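Local coordinates for 4-hydroxybutyrate coenzyme A transferase (Shewanella oneidensis, PDB 2OAS), which probably transfers coenzyme A between acyl-CoA thioesters and carboxylates such as 4-hydroxybutyrate or acetate, at residues N47-Q52 and R71-F76; G19-T24 and G107-D112; V33-L38 and E59-P64. One frame throughout, in Å; residues are numbered along the deposited sequence.

Contact 1. Residues N47-Q52 and R71-F76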
ATOM      1  N   ASN A  47      18.128 -26.792 -14.964  1.00 44.25           N
ATOM      2  CA  ASN A  47      17.218 -26.463 -13.884  1.00 43.75           C
ATOM      3  C   ASN A  47      17.815 -25.416 -12.966  1.00 43.06           C
ATOM      4  O   ASN A  47      17.616 -25.463 -11.753  1.00 43.97           O
ATOM      5  CB  ASN A  47      16.872 -27.708 -13.080  1.00 45.79           C
ATOM      6  CG  ASN A  47      16.447 -28.859 -13.958  1.00 48.07           C
ATOM      7  OD1 ASN A  47      15.612 -28.700 -14.855  1.00 49.83           O
ATOM      8  ND2 ASN A  47      17.023 -30.038 -13.707  1.00 49.31           N
ATOM      9  N   ILE A  48      18.550 -24.471 -13.542  1.00 40.52           N
ATOM     10  CA  ILE A  48      19.154 -23.405 -12.761  1.00 39.27           C
ATOM     11  C   ILE A  48      18.229 -22.193 -12.747  1.00 37.43           C
ATOM     12  O   ILE A  48      17.878 -21.678 -13.798  1.00 36.42           O
ATOM     13  CB  ILE A  48      20.514 -22.964 -13.350  1.00 40.07           C
ATOM     14  CG1 ILE A  48      21.533 -24.102 -13.232  1.00 39.06           C
ATOM     15  CG2 ILE A  48      21.022 -21.722 -12.621  1.00 38.65           C
ATOM     16  CD1 ILE A  48      21.846 -24.526 -11.814  1.00 37.57           C
ATOM     17  N   THR A  49      17.822 -21.765 -11.550  1.00 36.93           N
ATOM     18  CA  THR A  49      16.959 -20.591 -11.391  1.00 35.86           C
ATOM     19  C   THR A  49      17.806 -19.464 -10.818  1.00 34.97           C
ATOM     20  O   THR A  49      18.562 -19.661  -9.866  1.00 35.94           O
ATOM     21  CB  THR A  49      15.802 -20.837 -10.424  1.00 36.40           C
ATOM     22  OG1 THR A  49      15.008 -21.931 -10.882  1.00 37.40           O
ATOM     23  CG2 THR A  49      14.924 -19.602 -10.337  1.00 36.49           C
ATOM     24  N   LEU A  50      17.676 -18.279 -11.400  1.00 34.42           N
ATOM     25  CA  LEU A  50      18.442 -17.130 -10.946  1.00 34.60           C
ATOM     26  C   LEU A  50      17.535 -15.995 -10.502  1.00 34.85           C
ATOM     27  O   LEU A  50      16.923 -15.315 -11.334  1.00 35.90           O
ATOM     28  CB  LEU A  50      19.366 -16.657 -12.067  1.00 34.83           C
ATOM     29  CG  LEU A  50      20.374 -15.547 -11.781  1.00 34.80           C
ATOM     30  CD1 LEU A  50      21.422 -15.560 -12.852  1.00 36.34           C
ATOM     31  CD2 LEU A  50      19.691 -14.196 -11.744  1.00 35.64           C
ATOM     32  N   LEU A  51      17.465 -15.798  -9.182  1.00 34.48           N
ATOM     33  CA  LEU A  51      16.659 -14.736  -8.571  1.00 32.07           C
ATOM     34  C   LEU A  51      17.443 -13.437  -8.711  1.00 30.15           C
ATOM     35  O   LEU A  51      18.671 -13.435  -8.613  1.00 30.04           O
ATOM     36  CB  LEU A  51      16.404 -15.044  -7.091  1.00 32.34           C
ATOM     37  CG  LEU A  51      15.414 -16.159  -6.734  1.00 33.11           C
ATOM     38  CD1 LEU A  51      15.484 -16.503  -5.247  1.00 34.52           C
ATOM     39  CD2 LEU A  51      14.027 -15.692  -7.094  1.00 34.58           C
ATOM     40  N   GLN A  52      16.743 -12.333  -8.925  1.00 28.73           N
ATOM     41  CA  GLN A  52      17.428 -11.056  -9.115  1.00 28.61           C
ATOM     42  C   GLN A  52      16.510  -9.842  -9.051  1.00 29.28           C
ATOM     43  O   GLN A  52      15.289  -9.947  -8.921  1.00 29.91           O
ATOM     44  CB  GLN A  52      18.109 -11.056 -10.492  1.00 26.37           C
ATOM     45  CG  GLN A  52      17.133 -10.765 -11.642  1.00 25.35           C
ATOM     46  CD  GLN A  52      17.610 -11.262 -13.011  1.00 24.12           C
ATOM     47  OE1 GLN A  52      17.708 -12.468 -13.243  1.00 22.56           O
ATOM     48  NE2 GLN A  52      17.898 -10.332 -13.915  1.00 20.97           N
ATOM     49  N   ARG A  71      17.008 -20.185 -16.023  1.00 36.42           N
ATOM     50  CA  ARG A  71      15.816 -19.376 -16.201  1.00 36.03           C
ATOM     51  C   ARG A  71      15.891 -18.233 -15.205  1.00 33.86           C
ATOM     52  O   ARG A  71      16.306 -18.436 -14.074  1.00 34.57           O
ATOM     53  CB  ARG A  71      14.551 -20.218 -15.969  1.00 37.46           C
ATOM     54  CG  ARG A  71      13.242 -19.415 -15.864  1.00 42.76           C
ATOM     55  CD  ARG A  71      11.981 -20.303 -15.800  1.00 44.99           C
ATOM     56  NE  ARG A  71      11.403 -20.517 -17.126  1.00 49.09           N
ATOM     57  CZ  ARG A  71      10.335 -19.876 -17.598  1.00 50.03           C
ATOM     58  NH1 ARG A  71       9.704 -18.981 -16.852  1.00 50.16           N
ATOM     59  NH2 ARG A  71       9.919 -20.111 -18.835  1.00 51.46           N
ATOM     60  N   HIS A  72      15.521 -17.031 -15.636  1.00 32.20           N
ATOM     61  CA  HIS A  72      15.541 -15.860 -14.769  1.00 32.06           C
ATOM     62  C   HIS A  72      14.246 -15.702 -13.969  1.00 30.88           C
ATOM     63  O   HIS A  72      13.164 -15.865 -14.521  1.00 30.33           O
ATOM     64  CB  HIS A  72      15.772 -14.589 -15.606  1.00 31.20           C
ATOM     65  CG  HIS A  72      17.076 -14.583 -16.339  1.00 29.51           C
ATOM     66  ND1 HIS A  72      17.216 -15.091 -17.609  1.00 29.95           N
ATOM     67  CD2 HIS A  72      18.315 -14.186 -15.954  1.00 29.77           C
ATOM     68  CE1 HIS A  72      18.484 -15.011 -17.977  1.00 28.24           C
ATOM     69  NE2 HIS A  72      19.172 -14.465 -16.989  1.00 28.39           N
ATOM     70  N   ARG A  73      14.373 -15.401 -12.673  1.00 31.32           N
ATOM     71  CA  ARG A  73      13.218 -15.181 -11.783  1.00 31.74           C
ATOM     72  C   ARG A  73      13.390 -13.751 -11.278  1.00 32.29           C
ATOM     73  O   ARG A  73      14.162 -13.496 -10.362  1.00 32.68           O
ATOM     74  CB  ARG A  73      13.226 -16.161 -10.613  1.00 29.43           C
ATOM     75  CG  ARG A  73      11.908 -16.229  -9.835  1.00 30.44           C
ATOM     76  CD  ARG A  73      11.926 -17.395  -8.854  1.00 30.50           C
ATOM     77  NE  ARG A  73      10.745 -17.479  -8.000  1.00 29.29           N
ATOM     78  CZ  ARG A  73       9.565 -17.959  -8.379  1.00 28.09           C
ATOM     79  NH1 ARG A  73       9.389 -18.406  -9.616  1.00 28.83           N
ATOM     80  NH2 ARG A  73       8.567 -18.021  -7.509  1.00 27.88           N
ATOM     81  N   CYS A  74      12.661 -12.824 -11.881  1.00 32.43           N
ATOM     82  CA  CYS A  74      12.793 -11.418 -11.553  1.00 33.85           C
ATOM     83  C   CYS A  74      11.827 -10.786 -10.576  1.00 34.62           C
ATOM     84  O   CYS A  74      10.607 -10.903 -10.720  1.00 35.61           O
ATOM     85  CB  CYS A  74      12.747 -10.597 -12.835  1.00 34.28           C
ATOM     86  SG  CYS A  74      13.817 -11.195 -14.128  1.00 38.27           S
ATOM     87  N   PHE A  75      12.390 -10.094  -9.593  1.00 34.87           N
ATOM     88  CA  PHE A  75      11.607  -9.370  -8.611  1.00 36.26           C
ATOM     89  C   PHE A  75      11.464  -7.973  -9.200  1.00 35.36           C
ATOM     90  O   PHE A  75      10.670  -7.162  -8.738  1.00 35.36           O
ATOM     91  CB  PHE A  75      12.355  -9.299  -7.277  1.00 37.77           C
ATOM     92  CG  PHE A  75      12.422 -10.609  -6.567  1.00 38.86           C
ATOM     93  CD1 PHE A  75      13.624 -11.091  -6.077  1.00 38.31           C
ATOM     94  CD2 PHE A  75      11.266 -11.366  -6.379  1.00 40.08           C
ATOM     95  CE1 PHE A  75      13.680 -12.313  -5.420  1.00 38.35           C
ATOM     96  CE2 PHE A  75      11.317 -12.590  -5.724  1.00 38.88           C
ATOM     97  CZ  PHE A  75      12.526 -13.063  -5.239  1.00 37.83           C
ATOM     98  N   PHE A  76      12.245  -7.716 -10.240  1.00 35.49           N
ATOM     99  CA  PHE A  76      12.232  -6.427 -10.912  1.00 36.04           C
ATOM    100  C   PHE A  76      12.876  -6.645 -12.261  1.00 36.61           C
ATOM    101  O   PHE A  76      13.995  -7.149 -12.338  1.00 36.77           O
ATOM    102  CB  PHE A  76      13.058  -5.419 -10.136  1.00 36.50           C
ATOM    103  CG  PHE A  76      12.787  -3.998 -10.502  1.00 38.62           C
ATOM    104  CD1 PHE A  76      11.953  -3.218  -9.702  1.00 38.67           C
ATOM    105  CD2 PHE A  76      13.399  -3.418 -11.611  1.00 37.70           C
ATOM    106  CE1 PHE A  76      11.740  -1.881  -9.991  1.00 40.27           C
ATOM    107  CE2 PHE A  76      13.192  -2.075 -11.918  1.00 39.20           C
ATOM    108  CZ  PHE A  76      12.360  -1.301 -11.105  1.00 40.20           C
TER

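Contact 2. Residues G19-T24 and G107-D112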
ATOM      1  N   GLY A  19      20.192 -27.581 -10.884  1.00 39.25           N
ATOM      2  CA  GLY A  19      19.004 -27.469 -10.060  1.00 38.96           C
ATOM      3  C   GLY A  19      19.060 -26.434  -8.949  1.00 37.91           C
ATOM      4  O   GLY A  19      18.070 -26.236  -8.232  1.00 37.94           O
ATOM      5  N   GLU A  20      20.195 -25.760  -8.809  1.00 37.29           N
ATOM      6  CA  GLU A  20      20.340 -24.762  -7.757  1.00 37.55           C
ATOM      7  C   GLU A  20      19.581 -23.460  -8.009  1.00 36.97           C
ATOM      8  O   GLU A  20      19.312 -23.081  -9.152  1.00 36.04           O
ATOM      9  CB  GLU A  20      21.824 -24.436  -7.518  1.00 36.79           C
ATOM     10  CG  GLU A  20      22.641 -25.605  -6.970  1.00 37.86           C
ATOM     11  CD  GLU A  20      24.070 -25.210  -6.592  1.00 37.52           C
ATOM     12  OE1 GLU A  20      24.861 -26.104  -6.195  1.00 41.09           O
ATOM     13  OE2 GLU A  20      24.403 -24.015  -6.687  1.00 36.01           O
ATOM     14  N   THR A  21      19.210 -22.808  -6.915  1.00 36.64           N
ATOM     15  CA  THR A  21      18.531 -21.525  -6.981  1.00 36.20           C
ATOM     16  C   THR A  21      19.619 -20.532  -6.606  1.00 35.38           C
ATOM     17  O   THR A  21      20.201 -20.610  -5.522  1.00 36.47           O
ATOM     18  CB  THR A  21      17.394 -21.398  -5.968  1.00 36.11           C
ATOM     19  OG1 THR A  21      16.413 -22.408  -6.227  1.00 38.00           O
ATOM     20  CG2 THR A  21      16.752 -20.029  -6.091  1.00 35.43           C
ATOM     21  N   LEU A  22      19.894 -19.620  -7.523  1.00 32.12           N
ATOM     22  CA  LEU A  22      20.922 -18.630  -7.345  1.00 31.39           C
ATOM     23  C   LEU A  22      20.407 -17.202  -7.149  1.00 30.99           C
ATOM     24  O   LEU A  22      19.315 -16.821  -7.607  1.00 30.04           O
ATOM     25  CB  LEU A  22      21.843 -18.647  -8.572  1.00 29.80           C
ATOM     26  CG  LEU A  22      22.558 -19.950  -8.954  1.00 30.94           C
ATOM     27  CD1 LEU A  22      23.301 -19.756 -10.261  1.00 29.09           C
ATOM     28  CD2 LEU A  22      23.522 -20.365  -7.854  1.00 31.07           C
ATOM     29  N   TRP A  23      21.222 -16.408  -6.467  1.00 29.31           N
ATOM     30  CA  TRP A  23      20.915 -15.005  -6.256  1.00 28.02           C
ATOM     31  C   TRP A  23      22.120 -14.242  -6.761  1.00 26.73           C
ATOM     32  O   TRP A  23      23.254 -14.700  -6.612  1.00 26.78           O
ATOM     33  CB  TRP A  23      20.690 -14.684  -4.781  1.00 26.35           C
ATOM     34  CG  TRP A  23      20.718 -13.209  -4.549  1.00 26.95           C
ATOM     35  CD1 TRP A  23      21.788 -12.465  -4.126  1.00 26.53           C
ATOM     36  CD2 TRP A  23      19.659 -12.285  -4.805  1.00 25.21           C
ATOM     37  NE1 TRP A  23      21.456 -11.133  -4.099  1.00 26.43           N
ATOM     38  CE2 TRP A  23      20.150 -10.993  -4.504  1.00 25.38           C
ATOM     39  CE3 TRP A  23      18.336 -12.419  -5.246  1.00 26.15           C
ATOM     40  CZ2 TRP A  23      19.375  -9.840  -4.648  1.00 24.73           C
ATOM     41  CZ3 TRP A  23      17.558 -11.268  -5.391  1.00 26.09           C
ATOM     42  CH2 TRP A  23      18.084  -9.995  -5.083  1.00 25.85           C
ATOM     43  N   THR A  24      21.879 -13.091  -7.370  1.00 26.55           N
ATOM     44  CA  THR A  24      22.961 -12.264  -7.892  1.00 26.60           C
ATOM     45  C   THR A  24      22.911 -10.848  -7.361  1.00 26.58           C
ATOM     46  O   THR A  24      21.838 -10.265  -7.216  1.00 25.21           O
ATOM     47  CB  THR A  24      22.918 -12.183  -9.456  1.00 26.70           C
ATOM     48  OG1 THR A  24      23.880 -11.230  -9.897  1.00 28.71           O
ATOM     49  CG2 THR A  24      21.530 -11.753  -9.949  1.00 23.33           C
ATOM     50  N   GLY A 107      12.890 -17.843   5.278  1.00 42.71           N
ATOM     51  CA  GLY A 107      13.107 -19.144   4.678  1.00 44.08           C
ATOM     52  C   GLY A 107      12.056 -19.517   3.651  1.00 45.02           C
ATOM     53  O   GLY A 107      12.039 -20.650   3.162  1.00 44.85           O
ATOM     54  N   GLU A 108      11.174 -18.584   3.316  1.00 46.02           N
ATOM     55  CA  GLU A 108      10.128 -18.863   2.333  1.00 47.92           C
ATOM     56  C   GLU A 108      10.739 -19.150   0.967  1.00 47.31           C
ATOM     57  O   GLU A 108      10.244 -19.998   0.226  1.00 47.24           O
ATOM     58  CB  GLU A 108       9.148 -17.687   2.249  1.00 51.17           C
ATOM     59  CG  GLU A 108       8.288 -17.507   3.504  1.00 56.47           C
ATOM     60  CD  GLU A 108       7.455 -16.226   3.486  1.00 59.79           C
ATOM     61  OE1 GLU A 108       8.050 -15.116   3.483  1.00 61.40           O
ATOM     62  OE2 GLU A 108       6.205 -16.332   3.474  1.00 60.96           O
ATOM     63  N   GLN A 109      11.821 -18.443   0.643  1.00 46.38           N
ATOM     64  CA  GLN A 109      12.527 -18.629  -0.633  1.00 44.08           C
ATOM     65  C   GLN A 109      13.975 -19.018  -0.355  1.00 43.79           C
ATOM     66  O   GLN A 109      14.762 -18.229   0.152  1.00 45.09           O
ATOM     67  CB  GLN A 109      12.476 -17.350  -1.476  1.00 41.93           C
ATOM     68  CG  GLN A 109      13.339 -17.392  -2.742  1.00 41.78           C
ATOM     69  CD  GLN A 109      12.853 -18.391  -3.787  1.00 39.98           C
ATOM     70  OE1 GLN A 109      11.832 -18.190  -4.432  1.00 38.16           O
ATOM     71  NE2 GLN A 109      13.592 -19.469  -3.959  1.00 38.19           N
ATOM     72  N   LYS A 110      14.304 -20.254  -0.692  1.00 43.73           N
ATOM     73  CA  LYS A 110      15.632 -20.795  -0.487  1.00 43.22           C
ATOM     74  C   LYS A 110      16.626 -20.271  -1.514  1.00 41.45           C
ATOM     75  O   LYS A 110      16.264 -19.986  -2.654  1.00 41.20           O
ATOM     76  CB  LYS A 110      15.587 -22.323  -0.578  1.00 46.40           C
ATOM     77  CG  LYS A 110      16.228 -23.045   0.592  1.00 51.97           C
ATOM     78  CD  LYS A 110      15.435 -22.818   1.888  1.00 54.47           C
ATOM     79  CE  LYS A 110      16.098 -23.539   3.076  1.00 56.72           C
ATOM     80  NZ  LYS A 110      15.361 -23.367   4.368  1.00 57.39           N
ATOM     81  N   ILE A 111      17.883 -20.168  -1.095  1.00 39.35           N
ATOM     82  CA  ILE A 111      18.958 -19.712  -1.960  1.00 36.89           C
ATOM     83  C   ILE A 111      20.150 -20.637  -1.760  1.00 36.73           C
ATOM     84  O   ILE A 111      20.714 -20.699  -0.670  1.00 36.89           O
ATOM     85  CB  ILE A 111      19.383 -18.281  -1.619  1.00 34.97           C
ATOM     86  CG1 ILE A 111      18.215 -17.327  -1.874  1.00 34.50           C
ATOM     87  CG2 ILE A 111      20.622 -17.914  -2.400  1.00 33.45           C
ATOM     88  CD1 ILE A 111      18.504 -15.887  -1.582  1.00 32.11           C
ATOM     89  N   ASP A 112      20.537 -21.364  -2.807  1.00 36.58           N
ATOM     90  CA  ASP A 112      21.669 -22.284  -2.690  1.00 36.56           C
ATOM     91  C   ASP A 112      22.999 -21.557  -2.765  1.00 34.89           C
ATOM     92  O   ASP A 112      23.946 -21.912  -2.077  1.00 35.28           O
ATOM     93  CB  ASP A 112      21.602 -23.374  -3.764  1.00 37.27           C
ATOM     94  CG  ASP A 112      20.358 -24.263  -3.632  1.00 38.49           C
ATOM     95  OD1 ASP A 112      20.064 -24.730  -2.512  1.00 36.94           O
ATOM     96  OD2 ASP A 112      19.674 -24.499  -4.664  1.00 39.04           O
TER

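Contact 3. Residues V33-L38 and E59-P64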
ATOM      1  N   VAL A  33      31.657 -10.161 -14.294  1.00 31.29           N
ATOM      2  CA  VAL A  33      32.803 -11.040 -14.468  1.00 30.46           C
ATOM      3  C   VAL A  33      32.444 -12.485 -14.174  1.00 30.77           C
ATOM      4  O   VAL A  33      32.862 -13.399 -14.882  1.00 34.67           O
ATOM      5  CB  VAL A  33      33.965 -10.644 -13.532  1.00 29.32           C
ATOM      6  CG1 VAL A  33      35.140 -11.577 -13.740  1.00 28.82           C
ATOM      7  CG2 VAL A  33      34.384  -9.224 -13.794  1.00 29.11           C
ATOM      8  N   LEU A  34      31.667 -12.692 -13.122  1.00 29.47           N
ATOM      9  CA  LEU A  34      31.255 -14.030 -12.726  1.00 28.24           C
ATOM     10  C   LEU A  34      30.079 -14.507 -13.551  1.00 28.22           C
ATOM     11  O   LEU A  34      30.027 -15.665 -13.934  1.00 30.61           O
ATOM     12  CB  LEU A  34      30.884 -14.041 -11.242  1.00 25.27           C
ATOM     13  CG  LEU A  34      31.828 -14.735 -10.251  1.00 24.99           C
ATOM     14  CD1 LEU A  34      33.277 -14.515 -10.633  1.00 22.19           C
ATOM     15  CD2 LEU A  34      31.547 -14.213  -8.822  1.00 25.13           C
ATOM     16  N   LEU A  35      29.139 -13.618 -13.831  1.00 27.86           N
ATOM     17  CA  LEU A  35      27.968 -14.001 -14.595  1.00 29.27           C
ATOM     18  C   LEU A  35      28.343 -14.391 -16.028  1.00 30.68           C
ATOM     19  O   LEU A  35      27.680 -15.227 -16.627  1.00 30.27           O
ATOM     20  CB  LEU A  35      26.914 -12.872 -14.568  1.00 25.80           C
ATOM     21  CG  LEU A  35      26.149 -12.585 -13.252  1.00 23.24           C
ATOM     22  CD1 LEU A  35      25.216 -11.421 -13.462  1.00 21.25           C
ATOM     23  CD2 LEU A  35      25.359 -13.796 -12.773  1.00 21.53           C
ATOM     24  N   ASP A  36      29.408 -13.808 -16.576  1.00 32.80           N
ATOM     25  CA  ASP A  36      29.819 -14.177 -17.932  1.00 33.88           C
ATOM     26  C   ASP A  36      30.408 -15.574 -17.901  1.00 33.93           C
ATOM     27  O   ASP A  36      30.251 -16.334 -18.849  1.00 35.52           O
ATOM     28  CB  ASP A  36      30.843 -13.195 -18.512  1.00 32.32           C
ATOM     29  CG  ASP A  36      30.201 -11.884 -18.971  1.00 33.18           C
ATOM     30  OD1 ASP A  36      28.954 -11.797 -18.987  1.00 33.34           O
ATOM     31  OD2 ASP A  36      30.944 -10.945 -19.326  1.00 33.60           O
ATOM     32  N   ALA A  37      31.073 -15.927 -16.808  1.00 33.89           N
ATOM     33  CA  ALA A  37      31.645 -17.262 -16.729  1.00 34.83           C
ATOM     34  C   ALA A  37      30.515 -18.287 -16.568  1.00 34.65           C
ATOM     35  O   ALA A  37      30.625 -19.426 -17.018  1.00 34.54           O
ATOM     36  CB  ALA A  37      32.611 -17.356 -15.562  1.00 35.18           C
ATOM     37  N   LEU A  38      29.429 -17.866 -15.936  1.00 34.14           N
ATOM     38  CA  LEU A  38      28.283 -18.735 -15.716  1.00 33.46           C
ATOM     39  C   LEU A  38      27.522 -18.899 -17.025  1.00 34.92           C
ATOM     40  O   LEU A  38      26.771 -19.854 -17.206  1.00 33.80           O
ATOM     41  CB  LEU A  38      27.364 -18.130 -14.651  1.00 30.81           C
ATOM     42  CG  LEU A  38      26.078 -18.859 -14.290  1.00 29.50           C
ATOM     43  CD1 LEU A  38      26.408 -20.239 -13.737  1.00 30.07           C
ATOM     44  CD2 LEU A  38      25.289 -18.047 -13.287  1.00 26.35           C
ATOM     45  N   GLU A  59      23.561  -9.241 -20.062  1.00 41.56           N
ATOM     46  CA  GLU A  59      22.840  -9.717 -21.241  1.00 43.13           C
ATOM     47  C   GLU A  59      23.386 -11.011 -21.813  1.00 42.88           C
ATOM     48  O   GLU A  59      22.759 -11.610 -22.690  1.00 43.93           O
ATOM     49  CB  GLU A  59      22.786  -8.656 -22.343  1.00 44.28           C
ATOM     50  CG  GLU A  59      24.052  -7.874 -22.564  1.00 46.89           C
ATOM     51  CD  GLU A  59      24.243  -6.801 -21.509  1.00 48.29           C
ATOM     52  OE1 GLU A  59      23.304  -6.006 -21.302  1.00 48.21           O
ATOM     53  OE2 GLU A  59      25.330  -6.752 -20.892  1.00 47.10           O
ATOM     54  N   SER A  60      24.543 -11.450 -21.324  1.00 41.60           N
ATOM     55  CA  SER A  60      25.114 -12.700 -21.812  1.00 40.61           C
ATOM     56  C   SER A  60      24.292 -13.882 -21.274  1.00 40.00           C
ATOM     57  O   SER A  60      24.230 -14.942 -21.896  1.00 40.25           O
ATOM     58  CB  SER A  60      26.583 -12.837 -21.381  1.00 39.36           C
ATOM     59  OG  SER A  60      26.709 -12.976 -19.980  1.00 38.15           O
ATOM     60  N   LEU A  61      23.655 -13.684 -20.124  1.00 39.00           N
ATOM     61  CA  LEU A  61      22.838 -14.717 -19.514  1.00 38.28           C
ATOM     62  C   LEU A  61      21.437 -14.772 -20.109  1.00 38.50           C
ATOM     63  O   LEU A  61      20.617 -15.588 -19.699  1.00 37.76           O
ATOM     64  CB  LEU A  61      22.731 -14.497 -18.012  1.00 37.92           C
ATOM     65  CG  LEU A  61      23.985 -14.809 -17.201  1.00 37.66           C
ATOM     66  CD1 LEU A  61      23.730 -14.471 -15.733  1.00 37.44           C
ATOM     67  CD2 LEU A  61      24.340 -16.273 -17.356  1.00 37.51           C
ATOM     68  N   SER A  62      21.160 -13.903 -21.071  1.00 40.52           N
ATOM     69  CA  SER A  62      19.849 -13.886 -21.698  1.00 42.38           C
ATOM     70  C   SER A  62      19.920 -14.437 -23.118  1.00 42.08           C
ATOM     71  O   SER A  62      18.962 -14.339 -23.880  1.00 42.29           O
ATOM     72  CB  SER A  62      19.284 -12.468 -21.716  1.00 43.16           C
ATOM     73  OG  SER A  62      20.090 -11.624 -22.511  1.00 47.36           O
ATOM     74  N   HIS A  63      21.062 -15.025 -23.456  1.00 43.62           N
ATOM     75  CA  HIS A  63      21.284 -15.618 -24.768  1.00 45.48           C
ATOM     76  C   HIS A  63      20.476 -16.915 -24.871  1.00 45.55           C
ATOM     77  O   HIS A  63      20.438 -17.708 -23.921  1.00 44.95           O
ATOM     78  CB  HIS A  63      22.778 -15.900 -24.956  1.00 46.57           C
ATOM     79  CG  HIS A  63      23.168 -16.229 -26.365  1.00 49.53           C
ATOM     80  ND1 HIS A  63      23.112 -17.508 -26.878  1.00 51.48           N
ATOM     81  CD2 HIS A  63      23.595 -15.434 -27.377  1.00 49.65           C
ATOM     82  CE1 HIS A  63      23.489 -17.486 -28.145  1.00 49.07           C
ATOM     83  NE2 HIS A  63      23.787 -16.239 -28.471  1.00 48.74           N
ATOM     84  N   PRO A  64      19.825 -17.142 -26.031  1.00 45.10           N
ATOM     85  CA  PRO A  64      18.996 -18.327 -26.300  1.00 44.65           C
ATOM     86  C   PRO A  64      19.667 -19.638 -25.939  1.00 44.18           C
ATOM     87  O   PRO A  64      19.003 -20.617 -25.587  1.00 43.92           O
ATOM     88  CB  PRO A  64      18.701 -18.203 -27.791  1.00 44.51           C
ATOM     89  CG  PRO A  64      18.620 -16.714 -27.972  1.00 44.12           C
ATOM     90  CD  PRO A  64      19.834 -16.246 -27.198  1.00 43.76           C
TER

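Contact 1. Residues N47-Q52 and R71-F76
Leu51 and Arg73 rise alongside each other from one face of the sheet. Methyl CD2 of Leu51 rests against the aliphatic stem of Arg73, nearest CD at 3.2 Å, and meets the guanidinium at its edge, in plane. It also packs 3.6 Å from CZ of Phe75, so an arginine stem and a phenyl ring share a single leucine methyl. With CG anti to the backbone N (chi1 -166°) and the chain extended as far as NE, Arg73 keeps CB, CG and CD all beside that methyl; CG2 of Thr49 crosses the stem obliquely, 3.8 Å from Arg73 CB. On the other face Gln52 OE1 comes to the edge of the His72 ring, in its plane, 3.3 Å from CD2; amide and imidazole planes stand 74° apart. The amide carbon CD of Gln52 lies 4.0 Å from Cys74 SG.

All this hangs on two neighbouring strands, 48-52 and 70-74, of the parallel eight-stranded sheet of the Rossmann-like N-terminal domain, joined by a long loop. Pairing is residue for residue from Thr49 with Arg71 to Gln52 with Cys74. Arg73 N donates to Leu50 O at 2.9 Å, and Phe75 N reaches Gln52 O at 3.0 Å; the Gln52 N to Arg73 O bond between them is weak.

Farther out, Phe104 of helix 100-105 packs on both Leu51 and Phe75. The charged ends turn to other partners: Arg71 bridges to Asp91, and Arg73 to Glu399 of the second subunit, which ties this face of the sheet to the dimer interface. Just past strand 70-74, Phe76 reaches the bound coenzyme A.

Contact 2. Residues G19-T24 and G107-D112
Thr21 and Asp112 hold each other by one backbone bond and one carboxylate bond where the two segments run 106° apart, steeply crossed. Asp112 N donates to Thr21 O at 2.8 Å, and the Asp112 carboxylate completes the exchange: OD2 accepts Thr21 N at 2.9 Å with a fairly straight N-H...O angle of 161°. With CG beside its own backbone N (chi1 -63°), Asp112 brings donor and acceptor to the same threonine. OD2 is met on its anti side, somewhat out of the carboxylate plane. Replacing Asp112 by an alanine removes OD2 and would probably leave Thr21 N without its acceptor and the crossing held by a single bond.

Glu20 slants past Asp112, its CB 3.6 Å from OD2, but turns its own carboxylate to a salt bridge with Lys145, which probably eases the nearness of two acids. Methyl CG2 of Thr21 rests 3.5 Å from Lys110 O. That carbonyl also takes a bond from Gln109 NE2 at 3.0 Å, on a lone pair and in the plane of the amide. Deeper in, CB of Trp23 packs 4.0 Å from CG2 of Ile111, while the indole goes on to meet Phe104 edge-to-face.

Residues 107-112 thus carry the chain from helix 100-105 into strand 113-118, which lies beside strand 21-24 in the sheet; strand 48-52 flanks the latter's other edge.

Contact 3. Residues V33-L38 and E59-P64
Leu61 wedges its isobutyl end against the helix at Leu35, and this is the tight half of the contact. The two side chains cross at about a right angle: methyl CD1 of Leu61 sits 3.4 Å from CD2 of Leu35 and 3.7 Å from its CB, while CD2, the other branch, lies 3.6 Å from the carbonyl O of Leu35. The same CD2 reaches along the helix to Leu38, more loosely, at 4.4 Å from CG. One leucine side chain therefore touches both Leu35 and Leu38.

Toward the partly exposed side the packing gives way to one polar link. Ser60 OG donates to Asp36 OD1 at 2.7 Å, meeting the oxygen on its anti side and 30° out of the carboxylate plane. The serine hydroxyl stands between its backbone N and carbonyl carbon (chi1 66°), which swings it across to the helix. Asp36 OD2 forms a salt bridge with Lys32, one turn back, so both carboxylate oxygens are engaged and the group's rotation is probably fixed. Farther round the loop, Ser62 OG closes back on Glu59 O at 2.7 Å.

Helix 32-41 is the crossover helix of the beta-alpha-beta unit between adjacent parallel strands 21-24 and 48-52. It packs on strand 145-150 through Leu34 and against helix 9-13 through Ala37 and Leu38; Leu61, from the loop between strands 48-52 and 70-74, rests also on Leu70 and His72.

All three contacts belong to the N-terminal domain. Contacts 1 and 2, their centres about 9 Å apart, are stitched together by neighbouring strands: Leu22 N lies 2.7 Å from Thr49 O, and Leu51 CD1 packs 3.4 Å from Gln109 CG. Contact 3, its centre about 13 Å from that of contact 1, lies under the opposite face of the sheet from Leu51, with Leu61 CD1 3.8 Å from Leu50 CD1. Contact 1 leads to the active site: the Phe76 side chain is about 3 Å from coenzyme A and about 6 Å from the side chain of Glu233, the covalent CoA site (nearest atoms). In contact 2 the Trp23 side chain is about 12 Å from coenzyme A.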